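Local coordinates for protein ferritin (Ulva pertusa, PDB 3VNX) that probably oxidises iron(II) and stores the resulting iron(III) mineral inside a hollow shell built from 24 copies of the chain, at residues F65-D68 and N69-L72; E86-H89 and A90-M94; A124-A127 and M128-L132; K136-F139 and Q140-Q143. All coordinates share one frame; numbering follows the deposited sequence. Where two conformers were deposited one is given.

Interaction 1: residues F65-D68 and N69-L72; sequences FARD and NVGL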
ATOM      1  N   PHE A  65      -7.927 -44.352  23.531  1.00 39.96           N
ATOM      2  CA  PHE A  65      -8.751 -43.164  23.748  1.00 40.64           C
ATOM      3  C   PHE A  65      -9.548 -42.732  22.515  1.00 43.86           C
ATOM      4  O   PHE A  65     -10.555 -42.021  22.634  1.00 43.91           O
ATOM      5  CB  PHE A  65      -7.919 -42.017  24.325  1.00 48.82           C
ATOM      6  CG  PHE A  65      -7.417 -42.297  25.702  1.00 45.95           C
ATOM      7  CD1 PHE A  65      -8.252 -42.133  26.803  1.00 50.87           C
ATOM      8  CD2 PHE A  65      -6.131 -42.781  25.902  1.00 47.00           C
ATOM      9  CE1 PHE A  65      -7.804 -42.416  28.096  1.00 45.36           C
ATOM     10  CE2 PHE A  65      -5.674 -43.065  27.176  1.00 45.05           C
ATOM     11  CZ  PHE A  65      -6.517 -42.884  28.283  1.00 49.33           C
ATOM     12  N   ALA A  66      -9.122 -43.198  21.343  1.00 42.80           N
ATOM     13  CA  ALA A  66      -9.894 -43.005  20.114  1.00 43.74           C
ATOM     14  C   ALA A  66     -11.185 -43.833  20.064  1.00 48.20           C
ATOM     15  O   ALA A  66     -12.075 -43.525  19.272  1.00 44.66           O
ATOM     16  CB  ALA A  66      -9.037 -43.304  18.882  1.00 43.53           C
ATOM     17  N   ARG A  67     -11.300 -44.878  20.883  1.00 42.43           N
ATOM     18  CA  ARG A  67     -12.509 -45.715  20.821  1.00 51.04           C
ATOM     19  C   ARG A  67     -13.768 -44.924  21.139  1.00 47.96           C
ATOM     20  O   ARG A  67     -13.831 -44.219  22.137  1.00 49.65           O
ATOM     21  CB  ARG A  67     -12.423 -46.894  21.776  1.00 52.16           C
ATOM     22  CG  ARG A  67     -11.223 -47.753  21.555  1.00 48.27           C
ATOM     23  CD  ARG A  67     -11.171 -48.804  22.614  1.00 48.06           C
ATOM     24  NE  ARG A  67     -10.118 -49.773  22.358  1.00 53.63           N
ATOM     25  CZ  ARG A  67      -9.884 -50.828  23.126  1.00 50.78           C
ATOM     26  NH1 ARG A  67     -10.634 -51.051  24.199  1.00 48.49           N
ATOM     27  NH2 ARG A  67      -8.901 -51.656  22.819  1.00 47.51           N
ATOM     28  N   ASP A  68     -14.775 -45.062  20.291  1.00 46.97           N
ATOM     29  CA  ASP A  68     -15.991 -44.272  20.421  1.00 48.21           C
ATOM     30  C   ASP A  68     -16.595 -44.286  21.826  1.00 44.04           C
ATOM     31  O   ASP A  68     -17.185 -43.303  22.261  1.00 41.90           O
ATOM     32  CB  ASP A  68     -17.027 -44.718  19.386  1.00 47.13           C
ATOM     33  CG  ASP A  68     -17.554 -46.116  19.650  1.00 47.82           C
ATOM     34  OD1 ASP A  68     -18.564 -46.251  20.380  1.00 46.97           O
ATOM     35  OD2 ASP A  68     -16.967 -47.077  19.115  1.00 50.31           O
ATOM     36  N   ASN A  69     -16.464 -45.398  22.539  1.00 42.54           N
ATOM     37  CA  ASN A  69     -17.106 -45.502  23.851  1.00 50.63           C
ATOM     38  C   ASN A  69     -16.235 -44.939  24.972  1.00 46.12           C
ATOM     39  O   ASN A  69     -16.708 -44.709  26.098  1.00 42.75           O
ATOM     40  CB  ASN A  69     -17.484 -46.947  24.147  1.00 46.78           C
ATOM     41  CG  ASN A  69     -16.328 -47.884  23.938  1.00 47.55           C
ATOM     42  OD1 ASN A  69     -15.794 -47.986  22.831  1.00 51.98           O
ATOM     43  ND2 ASN A  69     -15.913 -48.557  24.996  1.00 39.41           N
ATOM     44  N   VAL A  70     -14.958 -44.729  24.656  1.00 43.65           N
ATOM     45  CA  VAL A  70     -14.048 -44.031  25.555  1.00 40.74           C
ATOM     46  C   VAL A  70     -14.231 -42.509  25.400  1.00 43.34           C
ATOM     47  O   VAL A  70     -14.305 -41.779  26.398  1.00 41.35           O
ATOM     48  CB  VAL A  70     -12.592 -44.475  25.335  1.00 45.23           C
ATOM     49  CG1 VAL A  70     -11.636 -43.712  26.260  1.00 47.00           C
ATOM     50  CG2 VAL A  70     -12.471 -45.976  25.562  1.00 47.76           C
ATOM     51  N   GLY A  71     -14.356 -42.046  24.157  1.00 38.71           N
ATOM     52  CA  GLY A  71     -14.731 -40.666  23.887  1.00 36.90           C
ATOM     53  C   GLY A  71     -13.829 -39.648  24.573  1.00 45.87           C
ATOM     54  O   GLY A  71     -14.312 -38.759  25.257  1.00 39.66           O
ATOM     55  N   LEU A  72     -12.515 -39.790  24.398  1.00 42.63           N
ATOM     56  CA  LEU A  72     -11.543 -38.858  24.967  1.00 47.50           C
ATOM     57  C   LEU A  72     -10.504 -38.484  23.903  1.00 44.77           C
ATOM     58  O   LEU A  72      -9.318 -38.808  24.033  1.00 37.89           O
ATOM     59  CB  LEU A  72     -10.860 -39.468  26.197  1.00 44.02           C
ATOM     60  CG  LEU A  72     -11.685 -39.499  27.487  1.00 47.27           C
ATOM     61  CD1 LEU A  72     -10.913 -40.218  28.611  1.00 39.57           C
ATOM     62  CD2 LEU A  72     -12.095 -38.085  27.899  1.00 40.71           C
TER
HETATM   63  O   HOH W   1     -12.691 -41.024  21.370  1.00 42.31           O
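R67 O, just past the end of helix 38-66, ties F65-D68 to N69-L72 by accepting two backbone N-H groups. V70 N reaches R67 O at 2.8 Å from above the carbonyl plane, along a bent path. G71 N meets R67 O at 3.0 Å and almost straight, with an N-H...O angle of 168°. G71 has a positive phi of 55°, a left-handed backbone shape that residues with side chains adopt less readily. Further round the turn, L72 N makes a weak bond to F65 O at 3.5 Å. A water supports this looser end. It donates to F65 O at 2.7 Å and bonds weakly to L72 N and R67 O.

The apolar contacts gather at the F65 ring. L72 CD1 lies at the ring edge, 3.7 Å from F65 CD1. V70 CG1 comes in obliquely, 3.8 Å from F65 CD1. V70 CG1 lies anti to the V70 N (chi1 179°), which sends one methyl to F65 and the other, CG2, to R67 CB at 3.9 Å.

The polar ends pair elsewhere. R67 forms a salt bridge with E115. D68 bonds Y31 and S30, and N69 bonds V27, all of a second subunit.

This is the short connection between helix 38-66 and helix 73-99, two antiparallel neighbours of the ferritin four-helix bundle, with L72 at the N-cap of the second helix.

Interaction 2: residues E86-H89 and A90-M94; sequences EREH and AHMLM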
ATOM      1  N   GLU A  86       8.314 -39.496  20.431  1.00 43.46           N
ATOM      2  CA  GLU A  86       9.246 -40.534  20.887  1.00 50.52           C
ATOM      3  C   GLU A  86       9.962 -41.188  19.704  1.00 48.83           C
ATOM      4  O   GLU A  86      11.145 -41.567  19.802  1.00 41.96           O
ATOM      5  CB  GLU A  86       8.563 -41.599  21.750  1.00 41.15           C
ATOM      6  CG  GLU A  86       8.106 -41.119  23.109  1.00 51.90           C
ATOM      7  CD  GLU A  86       9.243 -40.613  24.000  1.00 56.19           C
ATOM      8  OE1 GLU A  86       9.244 -39.406  24.334  1.00 60.10           O
ATOM      9  OE2 GLU A  86      10.118 -41.420  24.387  1.00 60.81           O
ATOM     10  N   ARG A  87       9.240 -41.318  18.595  1.00 38.75           N
ATOM     11  CA  ARG A  87       9.806 -41.907  17.383  1.00 42.04           C
ATOM     12  C   ARG A  87      10.883 -40.994  16.825  1.00 44.21           C
ATOM     13  O   ARG A  87      11.905 -41.460  16.325  1.00 43.75           O
ATOM     14  CB  ARG A  87       8.719 -42.148  16.333  1.00 37.06           C
ATOM     15  CG  ARG A  87       9.246 -42.602  14.994  1.00 39.27           C
ATOM     16  CD  ARG A  87       8.123 -43.160  14.126  1.00 44.48           C
ATOM     17  NE  ARG A  87       8.542 -43.433  12.748  1.00 36.78           N
ATOM     18  CZ  ARG A  87       8.610 -42.519  11.782  1.00 45.78           C
ATOM     19  NH1 ARG A  87       8.301 -41.243  12.039  1.00 39.19           N
ATOM     20  NH2 ARG A  87       8.988 -42.876  10.553  1.00 44.87           N
ATOM     21  N   GLU A  88      10.648 -39.686  16.923  1.00 48.98           N
ATOM     22  CA  GLU A  88      11.646 -38.696  16.546  1.00 42.21           C
ATOM     23  C   GLU A  88      12.855 -38.746  17.486  1.00 41.40           C
ATOM     24  O   GLU A  88      13.984 -38.534  17.059  1.00 41.96           O
ATOM     25  CB  GLU A  88      11.022 -37.287  16.482  1.00 42.33           C
ATOM     26  CG  GLU A  88      12.022 -36.126  16.256  1.00 39.02           C
ATOM     27  CD  GLU A  88      12.806 -36.180  14.925  1.00 56.42           C
ATOM     28  OE1 GLU A  88      14.015 -35.825  14.934  1.00 54.31           O
ATOM     29  OE2 GLU A  88      12.227 -36.555  13.875  1.00 52.75           O
ATOM     30  N   HIS A  89      12.624 -39.035  18.763  1.00 41.66           N
ATOM     31  CA  HIS A  89      13.741 -39.240  19.678  1.00 41.85           C
ATOM     32  C   HIS A  89      14.624 -40.387  19.194  1.00 46.48           C
ATOM     33  O   HIS A  89      15.856 -40.269  19.189  1.00 43.42           O
ATOM     34  CB  HIS A  89      13.265 -39.493  21.108  1.00 50.61           C
ATOM     35  CG  HIS A  89      12.679 -38.285  21.770  1.00 54.61           C
ATOM     36  ND1 HIS A  89      11.837 -38.368  22.858  1.00 48.62           N
ATOM     37  CD2 HIS A  89      12.814 -36.965  21.497  1.00 56.19           C
ATOM     38  CE1 HIS A  89      11.479 -37.152  23.228  1.00 52.53           C
ATOM     39  NE2 HIS A  89      12.056 -36.281  22.418  1.00 60.74           N
ATOM     40  N   ALA A  90      13.989 -41.488  18.782  1.00 43.80           N
ATOM     41  CA  ALA A  90      14.708 -42.625  18.212  1.00 40.38           C
ATOM     42  C   ALA A  90      15.493 -42.208  16.970  1.00 42.28           C
ATOM     43  O   ALA A  90      16.675 -42.552  16.817  1.00 40.93           O
ATOM     44  CB  ALA A  90      13.746 -43.767  17.886  1.00 38.53           C
ATOM     45  N   HIS A  91      14.836 -41.455  16.092  1.00 38.45           N
ATOM     46  CA  HIS A  91      15.480 -40.933  14.883  1.00 43.44           C
ATOM     47  C   HIS A  91      16.732 -40.068  15.137  1.00 45.38           C
ATOM     48  O   HIS A  91      17.717 -40.146  14.383  1.00 39.30           O
ATOM     49  CB  HIS A  91      14.469 -40.146  14.043  1.00 46.66           C
ATOM     50  CG  HIS A  91      14.998 -39.725  12.706  1.00 55.13           C
ATOM     51  ND1 HIS A  91      15.176 -40.610  11.664  1.00 50.10           N
ATOM     52  CD2 HIS A  91      15.398 -38.512  12.244  1.00 45.34           C
ATOM     53  CE1 HIS A  91      15.658 -39.962  10.615  1.00 47.60           C
ATOM     54  NE2 HIS A  91      15.798 -38.690  10.942  1.00 46.46           N
ATOM     55  N   MET A  92      16.694 -39.235  16.179  1.00 43.71           N
ATOM     56  CA  MET A  92      17.829 -38.378  16.536  0.54 47.40           C
ATOM     57  C   MET A  92      18.998 -39.243  17.022  1.00 49.87           C
ATOM     58  O   MET A  92      20.180 -38.952  16.760  1.00 44.22           O
ATOM     59  CB  MET A  92      17.429 -37.351  17.620  0.54 46.76           C
ATOM     60  CG  MET A  92      16.362 -36.320  17.197  0.54 48.35           C
ATOM     61  SD  MET A  92      15.276 -35.711  18.531  0.54 61.07           S
ATOM     62  CE  MET A  92      16.358 -34.609  19.445  0.54 45.28           C
ATOM     63  N   LEU A  93      18.662 -40.310  17.744  1.00 43.77           N
ATOM     64  CA  LEU A  93      19.697 -41.210  18.242  1.00 49.70           C
ATOM     65  C   LEU A  93      20.343 -41.916  17.062  1.00 42.36           C
ATOM     66  O   LEU A  93      21.559 -42.031  16.999  1.00 44.81           O
ATOM     67  CB  LEU A  93      19.128 -42.211  19.247  1.00 47.65           C
ATOM     68  CG  LEU A  93      18.767 -41.563  20.585  1.00 46.48           C
ATOM     69  CD1 LEU A  93      17.813 -42.445  21.371  1.00 48.60           C
ATOM     70  CD2 LEU A  93      20.043 -41.271  21.377  1.00 39.55           C
ATOM     71  N   MET A  94      19.523 -42.346  16.110  1.00 38.84           N
ATOM     72  CA  MET A  94      20.031 -43.009  14.915  1.00 44.95           C
ATOM     73  C   MET A  94      20.924 -42.059  14.141  1.00 40.10           C
ATOM     74  O   MET A  94      22.003 -42.433  13.661  1.00 39.03           O
ATOM     75  CB  MET A  94      18.868 -43.509  14.055  1.00 39.36           C
ATOM     76  CG  MET A  94      17.950 -44.463  14.821  1.00 41.39           C
ATOM     77  SD  MET A  94      16.349 -44.771  14.063  1.00 43.89           S
ATOM     78  CE  MET A  94      16.857 -45.533  12.508  1.00 43.18           C
TER
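H91 N donates to R87 O at 2.9 Å, and M92 N donates to E88 O at the same length. A90 N to E86 O and L93 N to H89 O continue this alpha-helical ladder along helix 73-99.

The side chains of R87 and H91 find their strongest polar partners across a subunit interface. R87 forms a salt bridge with D84 of a second subunit, and H91 ND1 is hydrogen-bonded to H59 of that subunit.

H89 faces the bundle interior instead. Its CG sits beside the backbone N (chi1 -70°), which turns the ring back along the helix to E86. There H89 ND1 gives a weak, strongly bent bond to E86 OE1 at 3.2 Å. E86 OE2 lies in the plane of the H89 ring, at its edge.

Packing fills in around these bonds. E88 OE1 sits at the edge of the H91 ring, 4.0 Å from H91 CD2, with the carboxylate turned 61° from the ring plane. L93 CG rests on H89 O at 3.5 Å. M92 has two conformers, so the approach of its sulfur to the H89 ring edge is doubtful.

A bound calcium ion lies about 3 Å from the H89 side chain. E86 OE2 is also close to E51 OE2. Two carboxylates and an imidazole this near each other would probably suit a cation, consistent with the ferroxidase site of ferritins.

Interaction 3: residues A124-A127 and M128-L132; sequences ALYA and MELAL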
ATOM      1  N   ALA A 124      -8.341 -42.419  32.400  1.00 43.17           N
ATOM      2  CA  ALA A 124      -7.580 -41.198  32.189  1.00 49.09           C
ATOM      3  C   ALA A 124      -6.401 -41.204  33.145  1.00 51.22           C
ATOM      4  O   ALA A 124      -5.234 -41.301  32.726  1.00 47.92           O
ATOM      5  CB  ALA A 124      -8.452 -39.965  32.415  1.00 49.46           C
ATOM      6  N   LEU A 125      -6.721 -41.133  34.433  1.00 42.33           N
ATOM      7  CA  LEU A 125      -5.706 -41.006  35.463  1.00 46.30           C
ATOM      8  C   LEU A 125      -4.718 -42.148  35.377  1.00 47.67           C
ATOM      9  O   LEU A 125      -3.506 -41.950  35.498  1.00 48.74           O
ATOM     10  CB  LEU A 125      -6.342 -40.973  36.855  1.00 46.22           C
ATOM     11  CG  LEU A 125      -5.348 -41.040  38.010  1.00 44.77           C
ATOM     12  CD1 LEU A 125      -4.303 -39.921  37.935  1.00 43.93           C
ATOM     13  CD2 LEU A 125      -6.100 -40.980  39.321  1.00 44.86           C
ATOM     14  N   TYR A 126      -5.242 -43.348  35.171  1.00 47.03           N
ATOM     15  CA  TYR A 126      -4.387 -44.520  35.075  1.00 48.20           C
ATOM     16  C   TYR A 126      -3.380 -44.376  33.937  1.00 47.01           C
ATOM     17  O   TYR A 126      -2.176 -44.524  34.151  1.00 48.65           O
ATOM     18  CB  TYR A 126      -5.211 -45.789  34.907  1.00 41.99           C
ATOM     19  CG  TYR A 126      -4.358 -46.987  34.569  1.00 56.83           C
ATOM     20  CD1 TYR A 126      -4.534 -47.677  33.369  1.00 59.70           C
ATOM     21  CD2 TYR A 126      -3.352 -47.419  35.433  1.00 58.85           C
ATOM     22  CE1 TYR A 126      -3.745 -48.776  33.051  1.00 57.25           C
ATOM     23  CE2 TYR A 126      -2.559 -48.515  35.124  1.00 54.06           C
ATOM     24  CZ  TYR A 126      -2.762 -49.190  33.932  1.00 62.41           C
ATOM     25  OH  TYR A 126      -1.981 -50.275  33.617  1.00 67.03           O
ATOM     26  N   ALA A 127      -3.874 -44.085  32.734  1.00 37.11           N
ATOM     27  CA  ALA A 127      -3.011 -43.861  31.583  1.00 40.24           C
ATOM     28  C   ALA A 127      -1.947 -42.799  31.858  1.00 45.16           C
ATOM     29  O   ALA A 127      -0.782 -42.951  31.448  1.00 45.71           O
ATOM     30  CB  ALA A 127      -3.835 -43.484  30.358  1.00 47.18           C
ATOM     31  N   MET A 128      -2.327 -41.728  32.552  1.00 35.02           N
ATOM     32  CA  MET A 128      -1.359 -40.666  32.833  1.00 45.06           C
ATOM     33  C   MET A 128      -0.341 -41.114  33.890  1.00 47.62           C
ATOM     34  O   MET A 128       0.841 -40.739  33.852  1.00 43.39           O
ATOM     35  CB  MET A 128      -2.062 -39.356  33.211  1.00 47.88           C
ATOM     36  CG  MET A 128      -3.012 -38.865  32.108  1.00 52.35           C
ATOM     37  SD  MET A 128      -2.221 -38.825  30.464  1.00 58.79           S
ATOM     38  CE  MET A 128      -1.033 -37.497  30.719  1.00 41.83           C
ATOM     39  N   GLU A 129      -0.795 -41.946  34.819  1.00 43.51           N
ATOM     40  CA  GLU A 129       0.125 -42.530  35.787  1.00 50.87           C
ATOM     41  C   GLU A 129       1.067 -43.521  35.098  1.00 39.65           C
ATOM     42  O   GLU A 129       2.243 -43.596  35.425  1.00 42.94           O
ATOM     43  CB  GLU A 129      -0.638 -43.190  36.938  1.00 52.03           C
ATOM     44  CG  GLU A 129      -1.305 -42.200  37.897  1.00 49.54           C
ATOM     45  CD  GLU A 129      -1.941 -42.884  39.101  1.00 54.30           C
ATOM     46  OE1 GLU A 129      -2.064 -44.132  39.094  1.00 59.86           O
ATOM     47  OE2 GLU A 129      -2.313 -42.172  40.058  1.00 55.67           O
ATOM     48  N   LEU A 130       0.547 -44.267  34.135  1.00 39.31           N
ATOM     49  CA  LEU A 130       1.362 -45.193  33.356  0.87 45.62           C
ATOM     50  C   LEU A 130       2.416 -44.404  32.588  1.00 44.31           C
ATOM     51  O   LEU A 130       3.606 -44.717  32.638  1.00 40.85           O
ATOM     52  CB  LEU A 130       0.483 -45.968  32.374  1.00 43.36           C
ATOM     53  CG  LEU A 130       0.921 -47.349  31.884  0.96 51.95           C
ATOM     54  CD1 LEU A 130       0.526 -47.516  30.437  0.79 47.89           C
ATOM     55  CD2 LEU A 130       2.409 -47.594  32.053  0.89 49.07           C
ATOM     56  N   ALA A 131       1.955 -43.370  31.884  1.00 45.71           N
ATOM     57  CA  ALA A 131       2.828 -42.492  31.104  1.00 48.90           C
ATOM     58  C   ALA A 131       3.938 -41.874  31.951  1.00 42.76           C
ATOM     59  O   ALA A 131       5.113 -41.940  31.594  1.00 45.88           O
ATOM     60  CB  ALA A 131       2.005 -41.391  30.411  1.00 47.09           C
ATOM     61  N   LEU A 132       3.557 -41.270  33.070  1.00 43.61           N
ATOM     62  CA  LEU A 132       4.528 -40.705  33.990  1.00 46.60           C
ATOM     63  C   LEU A 132       5.571 -41.758  34.348  1.00 45.67           C
ATOM     64  O   LEU A 132       6.776 -41.514  34.250  1.00 44.03           O
ATOM     65  CB  LEU A 132       3.823 -40.207  35.255  1.00 46.65           C
ATOM     66  CG  LEU A 132       4.715 -39.785  36.426  1.00 44.33           C
ATOM     67  CD1 LEU A 132       5.726 -38.719  36.014  1.00 42.41           C
ATOM     68  CD2 LEU A 132       3.856 -39.300  37.597  1.00 45.52           C
TER
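E129 lays its side chain obliquely across L125, one turn earlier on helix 123-151 of the ferritin four-helix bundle. E129 CG lies 3.8 Å from L125 CD1. E129 OE2 is at 3.7 Å from the same L125 CD1. The reach comes from an extended chain beyond CG (chi2 -174°), with CG itself beside the backbone N. L125 thus covers part of the glutamate with its methyl branch. The charged tip has partners of its own. E129 OE2 is gripped by salt bridges to K121 and R184 of the same chain, so the carboxylate links this helix to helix 155-201. A leucine in place of E129 would probably leave K121 and R184 without their shared carboxylate.

M128 works on another side of the helix. Its CG touches A124 O at 3.4 Å. The chain then folds over at chi2 (-50°) and chi3, and the side chain packs on F75, F78 and F79 of helix 73-99 and on Y179 and L183 of helix 155-201. A fourth subunit covers part of this region, with its V22 on E129 and its F12 on L130.

The backbone bonds of the helix set these side chains about one turn apart. M128 N donates to A124 O at 2.9 Å, and E129 N to L125 O at 2.8 Å. The methyl CB of A131 sits 3.4 Å from A127 O, the carbonyl oxygen that also accepts A131 N.

Interaction 4: residues K136-F139 and Q140-Q143; sequences KLNF and QKLQ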
ATOM      1  N   LYS A 136       9.553 -41.538  33.816  1.00 45.91           N
ATOM      2  CA  LYS A 136      10.560 -41.696  34.886  1.00 51.18           C
ATOM      3  C   LYS A 136      11.524 -42.836  34.555  1.00 51.19           C
ATOM      4  O   LYS A 136      12.747 -42.684  34.659  1.00 46.75           O
ATOM      5  CB  LYS A 136       9.899 -41.933  36.248  1.00 45.20           C
ATOM      6  CG  LYS A 136       9.032 -40.748  36.715  1.00 43.53           C
ATOM      7  CD  LYS A 136       8.182 -41.074  37.944  1.00 47.26           C
ATOM      8  CE  LYS A 136       8.978 -40.942  39.235  1.00 44.59           C
ATOM      9  NZ  LYS A 136       8.192 -41.304  40.460  1.00 40.28           N
ATOM     10  N   LEU A 137      10.962 -43.971  34.132  1.00 45.39           N
ATOM     11  CA  LEU A 137      11.774 -45.092  33.693  1.00 48.38           C
ATOM     12  C   LEU A 137      12.761 -44.616  32.626  1.00 51.17           C
ATOM     13  O   LEU A 137      13.969 -44.874  32.725  1.00 45.25           O
ATOM     14  CB  LEU A 137      10.892 -46.205  33.121  1.00 48.22           C
ATOM     15  CG  LEU A 137      11.427 -47.637  33.242  0.92 54.85           C
ATOM     16  CD1 LEU A 137      10.764 -48.563  32.232  0.87 51.42           C
ATOM     17  CD2 LEU A 137      12.941 -47.701  33.123  0.84 50.70           C
ATOM     18  N   ASN A 138      12.257 -43.921  31.601  1.00 42.46           N
ATOM     19  CA  ASN A 138      13.142 -43.512  30.524  1.00 40.11           C
ATOM     20  C   ASN A 138      14.192 -42.494  30.967  1.00 45.88           C
ATOM     21  O   ASN A 138      15.277 -42.434  30.401  1.00 40.08           O
ATOM     22  CB  ASN A 138      12.385 -42.996  29.314  1.00 51.91           C
ATOM     23  CG  ASN A 138      13.240 -43.028  28.064  1.00 55.64           C
ATOM     24  OD1 ASN A 138      14.190 -43.797  27.997  1.00 48.77           O
ATOM     25  ND2 ASN A 138      12.926 -42.189  27.082  1.00 53.27           N
ATOM     26  N   PHE A 139      13.865 -41.703  31.985  1.00 43.25           N
ATOM     27  CA  PHE A 139      14.822 -40.777  32.562  1.00 44.04           C
ATOM     28  C   PHE A 139      16.016 -41.575  33.095  1.00 49.90           C
ATOM     29  O   PHE A 139      17.188 -41.231  32.856  1.00 45.80           O
ATOM     30  CB  PHE A 139      14.154 -39.981  33.677  1.00 43.08           C
ATOM     31  CG  PHE A 139      15.036 -38.946  34.310  1.00 47.49           C
ATOM     32  CD1 PHE A 139      16.135 -38.437  33.640  1.00 48.85           C
ATOM     33  CD2 PHE A 139      14.747 -38.468  35.582  1.00 43.61           C
ATOM     34  CE1 PHE A 139      16.947 -37.475  34.234  1.00 46.53           C
ATOM     35  CE2 PHE A 139      15.531 -37.510  36.179  1.00 47.25           C
ATOM     36  CZ  PHE A 139      16.648 -37.010  35.502  1.00 54.98           C
ATOM     37  N   GLN A 140      15.724 -42.665  33.789  1.00 41.31           N
ATOM     38  CA  GLN A 140      16.801 -43.501  34.301  1.00 45.87           C
ATOM     39  C   GLN A 140      17.555 -44.192  33.160  1.00 50.35           C
ATOM     40  O   GLN A 140      18.794 -44.235  33.160  1.00 44.39           O
ATOM     41  CB  GLN A 140      16.266 -44.506  35.318  1.00 42.33           C
ATOM     42  CG  GLN A 140      15.883 -43.833  36.627  1.00 52.29           C
ATOM     43  CD  GLN A 140      14.735 -44.523  37.351  1.00 68.83           C
ATOM     44  OE1 GLN A 140      14.821 -44.788  38.551  1.00 77.83           O
ATOM     45  NE2 GLN A 140      13.653 -44.816  36.627  1.00 56.14           N
ATOM     46  N   LYS A 141      16.818 -44.712  32.176  1.00 43.26           N
ATOM     47  CA  LYS A 141      17.482 -45.281  31.001  1.00 45.28           C
ATOM     48  C   LYS A 141      18.438 -44.241  30.418  1.00 48.12           C
ATOM     49  O   LYS A 141      19.600 -44.543  30.129  1.00 45.41           O
ATOM     50  CB  LYS A 141      16.476 -45.731  29.940  1.00 39.88           C
ATOM     51  CG  LYS A 141      15.653 -46.942  30.330  1.00 46.10           C
ATOM     52  CD  LYS A 141      16.543 -48.159  30.612  1.00 41.20           C
ATOM     53  CE  LYS A 141      15.717 -49.409  30.965  1.00 56.42           C
ATOM     54  NZ  LYS A 141      16.484 -50.683  30.745  1.00 47.70           N
ATOM     55  N   LEU A 142      17.962 -43.007  30.265  1.00 39.15           N
ATOM     56  CA  LEU A 142      18.817 -41.975  29.704  1.00 46.08           C
ATOM     57  C   LEU A 142      20.030 -41.769  30.604  1.00 49.23           C
ATOM     58  O   LEU A 142      21.147 -41.658  30.107  1.00 42.02           O
ATOM     59  CB  LEU A 142      18.052 -40.665  29.465  1.00 44.73           C
ATOM     60  CG  LEU A 142      17.201 -40.695  28.189  1.00 47.80           C
ATOM     61  CD1 LEU A 142      16.245 -39.503  28.095  1.00 43.79           C
ATOM     62  CD2 LEU A 142      18.093 -40.792  26.957  1.00 41.56           C
ATOM     63  N   GLN A 143      19.809 -41.737  31.922  1.00 41.26           N
ATOM     64  CA  GLN A 143      20.912 -41.608  32.871  1.00 43.54           C
ATOM     65  C   GLN A 143      21.970 -42.712  32.681  1.00 50.11           C
ATOM     66  O   GLN A 143      23.178 -42.443  32.608  1.00 47.01           O
ATOM     67  CB  GLN A 143      20.380 -41.600  34.304  1.00 47.44           C
ATOM     68  CG  GLN A 143      19.938 -40.218  34.792  1.00 44.67           C
ATOM     69  CD  GLN A 143      19.111 -40.291  36.057  1.00 48.11           C
ATOM     70  OE1 GLN A 143      18.641 -41.362  36.440  1.00 52.41           O
ATOM     71  NE2 GLN A 143      18.925 -39.152  36.711  1.00 50.59           N
TER
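Q143 lays its extended side chain obliquely across F139, one turn back on the same helix. Q143 CB rests 3.5 Å from F139 O. Q143 CG keeps the same distance from F139 O and begins to meet the ring at CE1. Q143 CD lies 4.0 Å from F139 CE1. The tip, Q143 NE2, stands over one face of the ring, offset toward the rim, at 3.4 Å from F139 CZ. Amide and ring planes are 36° apart. F139 CG points away from its own N, beside the carbonyl carbon (chi1 -178°), and this carries the ring forward along the helix to the amide. An alanine in place of Q143 has no amide to lay over the ring, and F139 would probably be freer to turn.

The helix is 123-151, one of the long helices of the ferritin four-helix bundle. F139 also packs on L166 and Q169 of helix 155-201.

K136 O takes two donors from Q140: Q140 N at 3.1 Å and, weakly, Q140 NE2 at 3.0 Å. Q140 NE2 also bonds E18 of a fourth subunit. L137 and K141 run side by side, with L137 CD2 3.9 Å from K141 CE. The N138 and K141 side chains cross at about a right angle, with N138 OD1 3.6 Å from K141 CB. N138 OD1 bonds Q47 and N138 ND2 bonds E51, and the N138 side chain is about 3 Å from a bound calcium ion.

The four contacts follow one another along the chain and lie in one four-helix bundle. Interaction 1 joins helix 38-66 to helix 73-99 at one end of the subunit. Interaction 2 lies on helix 73-99, about 28 Å away between centres. Interactions 3 and 4 both use helix 123-151, with centres about 17 Å apart. Interaction 3 touches interaction 1, where F65 packs on A127. Interactions 2 and 4 meet loosely at E86 and N138, near the calcium ion. The bundle thus has its metal site towards the middle and a helix connection at one end. Interactions 1 and 2 meet a second subunit; 3 and 4 meet a fourth, so these contacts also help line shell interfaces.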